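Sys-1 protein (Caenorhabditis elegans, PDB 3C2G) acts as a beta-catenin-type transcription coregulator in the Wnt asymmetry pathway, binding the TCF factor POP-1 directly to activate or repress target genes. Local coordinates at residues 373-383 against 439-449. Residues are numbered along the deposited sequence; the frame is centred on the assembly and turned at random.
Sequences HTIISKYPRLD and ILKKLMSCLSC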
# COMPACT_ATOMS: atom_id res chain seq x y z
N HIS A 373 -7.63 -20.34 -10.28
CA HIS A 373 -7.29 -20.99 -11.53
C HIS A 373 -7.64 -20.11 -12.73
O HIS A 373 -6.87 -20.00 -13.67
CB HIS A 373 -7.99 -22.36 -11.63
CG HIS A 373 -7.68 -23.10 -12.90
ND1 HIS A 373 -8.39 -22.90 -14.07
CD2 HIS A 373 -6.73 -24.01 -13.18
CE1 HIS A 373 -7.88 -23.66 -15.02
NE2 HIS A 373 -6.87 -24.36 -14.50
N THR A 374 -8.80 -19.48 -12.67
CA THR A 374 -9.25 -18.59 -13.72
C THR A 374 -8.38 -17.33 -13.83
O THR A 374 -8.07 -16.88 -14.93
CB THR A 374 -10.73 -18.20 -13.47
OG1 THR A 374 -11.51 -19.40 -13.34
CG2 THR A 374 -11.29 -17.35 -14.61
N ILE A 375 -7.97 -16.76 -12.70
CA ILE A 375 -7.16 -15.54 -12.73
C ILE A 375 -5.79 -15.79 -13.31
O ILE A 375 -5.32 -15.02 -14.14
CB ILE A 375 -7.06 -14.88 -11.34
CG1 ILE A 375 -8.41 -14.34 -10.93
CG2 ILE A 375 -6.09 -13.73 -11.36
CD1 ILE A 375 -8.61 -14.41 -9.44
N ILE A 376 -5.14 -16.87 -12.90
CA ILE A 376 -3.84 -17.21 -13.44
C ILE A 376 -3.92 -17.46 -14.96
O ILE A 376 -3.09 -16.95 -15.71
CB ILE A 376 -3.23 -18.41 -12.69
CG1 ILE A 376 -2.90 -18.01 -11.26
CG2 ILE A 376 -1.98 -18.92 -13.39
CD1 ILE A 376 -2.75 -19.17 -10.32
N SER A 377 -4.94 -18.20 -15.39
CA SER A 377 -5.12 -18.63 -16.79
C SER A 377 -5.36 -17.52 -17.81
O SER A 377 -5.12 -17.72 -19.00
CB SER A 377 -6.28 -19.62 -16.91
OG SER A 377 -5.99 -20.80 -16.21
N LYS A 378 -5.87 -16.38 -17.36
CA LYS A 378 -6.28 -15.31 -18.26
C LYS A 378 -5.10 -14.52 -18.84
O LYS A 378 -5.26 -13.83 -19.84
CB LYS A 378 -7.29 -14.38 -17.58
CG LYS A 378 -6.65 -13.41 -16.59
CD LYS A 378 -7.66 -12.86 -15.59
CE LYS A 378 -8.11 -11.45 -15.96
NZ LYS A 378 -9.12 -10.97 -14.98
N TYR A 379 -3.93 -14.61 -18.21
CA TYR A 379 -2.78 -13.81 -18.63
C TYR A 379 -1.87 -14.53 -19.60
O TYR A 379 -1.71 -15.75 -19.51
CB TYR A 379 -1.96 -13.33 -17.42
CG TYR A 379 -2.73 -12.40 -16.53
CD1 TYR A 379 -3.03 -11.10 -16.93
CD2 TYR A 379 -3.18 -12.83 -15.28
CE1 TYR A 379 -3.75 -10.25 -16.12
CE2 TYR A 379 -3.90 -11.98 -14.46
CZ TYR A 379 -4.18 -10.70 -14.88
OH TYR A 379 -4.89 -9.86 -14.07
N PRO A 380 -1.25 -13.78 -20.52
CA PRO A 380 -0.28 -14.39 -21.41
C PRO A 380 0.98 -14.74 -20.64
O PRO A 380 1.09 -14.42 -19.45
CB PRO A 380 0.01 -13.28 -22.43
CG PRO A 380 -0.26 -12.02 -21.70
CD PRO A 380 -1.39 -12.33 -20.76
N ARG A 381 1.92 -15.40 -21.30
CA ARG A 381 3.22 -15.67 -20.72
C ARG A 381 3.90 -14.34 -20.43
O ARG A 381 3.67 -13.35 -21.12
CB ARG A 381 4.08 -16.50 -21.67
CG ARG A 381 3.48 -17.84 -22.11
CD ARG A 381 4.51 -18.63 -22.92
NE ARG A 381 5.20 -17.80 -23.91
CZ ARG A 381 4.85 -17.68 -25.19
NH1 ARG A 381 5.54 -16.89 -26.00
NH2 ARG A 381 3.82 -18.37 -25.66
N LEU A 382 4.74 -14.32 -19.40
CA LEU A 382 5.43 -13.09 -19.01
C LEU A 382 6.31 -12.54 -20.12
O LEU A 382 6.49 -11.33 -20.22
CB LEU A 382 6.24 -13.31 -17.73
CG LEU A 382 5.45 -13.69 -16.47
CD1 LEU A 382 6.43 -14.09 -15.37
CD2 LEU A 382 4.52 -12.58 -16.01
N ASP A 383 6.86 -13.43 -20.95
CA ASP A 383 7.68 -13.00 -22.09
C ASP A 383 6.89 -12.25 -23.18
O ASP A 383 7.47 -11.54 -23.98
CB ASP A 383 8.54 -14.16 -22.67
CG ASP A 383 7.72 -15.42 -23.00
OD1 ASP A 383 6.47 -15.35 -23.07
OD2 ASP A 383 8.34 -16.49 -23.19
N ILE A 439 -2.54 -24.95 -17.38
CA ILE A 439 -1.95 -24.18 -16.30
C ILE A 439 -0.54 -24.66 -15.92
O ILE A 439 0.33 -23.84 -15.56
CB ILE A 439 -2.88 -24.05 -15.07
CG1 ILE A 439 -2.52 -22.80 -14.26
CG2 ILE A 439 -2.85 -25.32 -14.22
CD1 ILE A 439 -3.55 -22.38 -13.27
N LEU A 440 -0.29 -25.96 -16.04
CA LEU A 440 1.06 -26.48 -15.86
C LEU A 440 2.02 -25.84 -16.85
O LEU A 440 3.12 -25.44 -16.48
CB LEU A 440 1.11 -28.01 -16.00
CG LEU A 440 0.64 -28.84 -14.80
CD1 LEU A 440 0.80 -30.32 -15.11
CD2 LEU A 440 1.36 -28.51 -13.50
N LYS A 441 1.61 -25.76 -18.11
CA LYS A 441 2.45 -25.16 -19.13
C LYS A 441 2.77 -23.71 -18.78
O LYS A 441 3.93 -23.31 -18.84
CB LYS A 441 1.80 -25.25 -20.51
CG LYS A 441 1.98 -26.58 -21.22
CD LYS A 441 1.27 -26.57 -22.57
CE LYS A 441 1.09 -27.97 -23.13
NZ LYS A 441 1.23 -28.02 -24.62
N LYS A 442 1.75 -22.94 -18.39
CA LYS A 442 1.91 -21.54 -18.03
C LYS A 442 2.78 -21.36 -16.80
O LYS A 442 3.63 -20.45 -16.75
CB LYS A 442 0.54 -20.88 -17.85
CG LYS A 442 -0.21 -20.77 -19.16
CD LYS A 442 -1.57 -20.08 -19.03
CE LYS A 442 -2.00 -19.59 -20.41
NZ LYS A 442 -3.19 -18.69 -20.35
N LEU A 443 2.59 -22.23 -15.81
CA LEU A 443 3.38 -22.16 -14.59
C LEU A 443 4.82 -22.52 -14.84
O LEU A 443 5.72 -21.91 -14.26
CB LEU A 443 2.79 -23.02 -13.47
CG LEU A 443 1.49 -22.52 -12.83
CD1 LEU A 443 1.17 -23.34 -11.61
CD2 LEU A 443 1.55 -21.03 -12.49
N MSE A 444 5.06 -23.51 -15.69
CA MSE A 444 6.44 -23.89 -15.96
C MSE A 444 7.13 -22.87 -16.84
O MSE A 444 8.33 -22.70 -16.77
CB MSE A 444 6.61 -25.35 -16.42
CG MSE A 444 5.91 -25.76 -17.71
SE MSE A 444 6.04 -27.72 -18.10
CE MSE A 444 5.38 -28.46 -16.42
N SER A 445 6.36 -22.15 -17.65
CA SER A 445 6.97 -21.10 -18.46
C SER A 445 7.36 -19.83 -17.67
O SER A 445 8.33 -19.18 -18.03
CB SER A 445 6.14 -20.80 -19.72
OG SER A 445 5.10 -19.89 -19.45
N CYS A 446 6.64 -19.49 -16.60
CA CYS A 446 7.08 -18.43 -15.66
C CYS A 446 8.42 -18.76 -15.01
O CYS A 446 9.17 -17.87 -14.58
CB CYS A 446 6.10 -18.25 -14.52
SG CYS A 446 4.46 -17.70 -14.94
N LEU A 447 8.68 -20.05 -14.91
CA LEU A 447 9.81 -20.57 -14.18
C LEU A 447 11.07 -20.39 -14.99
O LEU A 447 12.16 -20.24 -14.44
CB LEU A 447 9.56 -22.05 -13.93
CG LEU A 447 9.83 -22.69 -12.58
CD1 LEU A 447 9.47 -21.78 -11.40
CD2 LEU A 447 9.05 -23.99 -12.52
N SER A 448 10.91 -20.39 -16.32
CA SER A 448 12.06 -20.42 -17.23
C SER A 448 12.13 -19.32 -18.30
O SER A 448 13.08 -19.30 -19.07
CB SER A 448 12.14 -21.79 -17.91
OG SER A 448 11.16 -21.88 -18.93
N CYS A 449 11.14 -18.43 -18.39
CA CYS A 449 11.18 -17.36 -19.41
C CYS A 449 12.42 -16.45 -19.26
O CYS A 449 12.92 -16.25 -18.16
CB CYS A 449 9.87 -16.56 -19.48
SG CYS A 449 9.22 -15.94 -17.89
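Ile439 meets the His373 imidazole obliquely, its CD1 3.6 Å from CD2 of the ring, while OG of Ser377 lies over one ring face, toward the rim. The anti chi1 of His373 (-180°) carries its ring toward helix 437-448. The Arg381 guanidinium has the Asp383 carboxylate carbon in plane at its edge; NE forms a salt bridge with OD1 on its syn lone pair at 2.9 Å, OD1 being tilted 26° out of the guanidinium plane. CG and CD of Arg381 each lie 3.7 Å from OG of Ser445, and the bend at chi3 then turns NE to Asp383. Ile439 CD1 continues onto Ile376, where the two side chains cross at about a right angle and CG2 of Ile376 is 3.8 Å away; CD2 of Leu443 and, beyond the pair, Phe434 extend this apolar patch. Further along, Leu382 covers both cysteines, its CB 4.0 Å from SG of Cys449. Between these patches the extended Lys442 chain reaches toward segment 373-383, and its NZ donates to Ser377 O at 2.5 Å and weakly to Tyr379 O at 3.4 Å. Without the amine, as with an alanine here, the Ser377 carbonyl would probably lose its lysine donor and the following turn be less firmly held. In this all-helical armadillo domain the axes of segments 373-377 and 439-448 cross at 57°; a cationic amine bonded to a carbonyl in the last turn of helix 368-377 is likely to be favoured by the helix dipole.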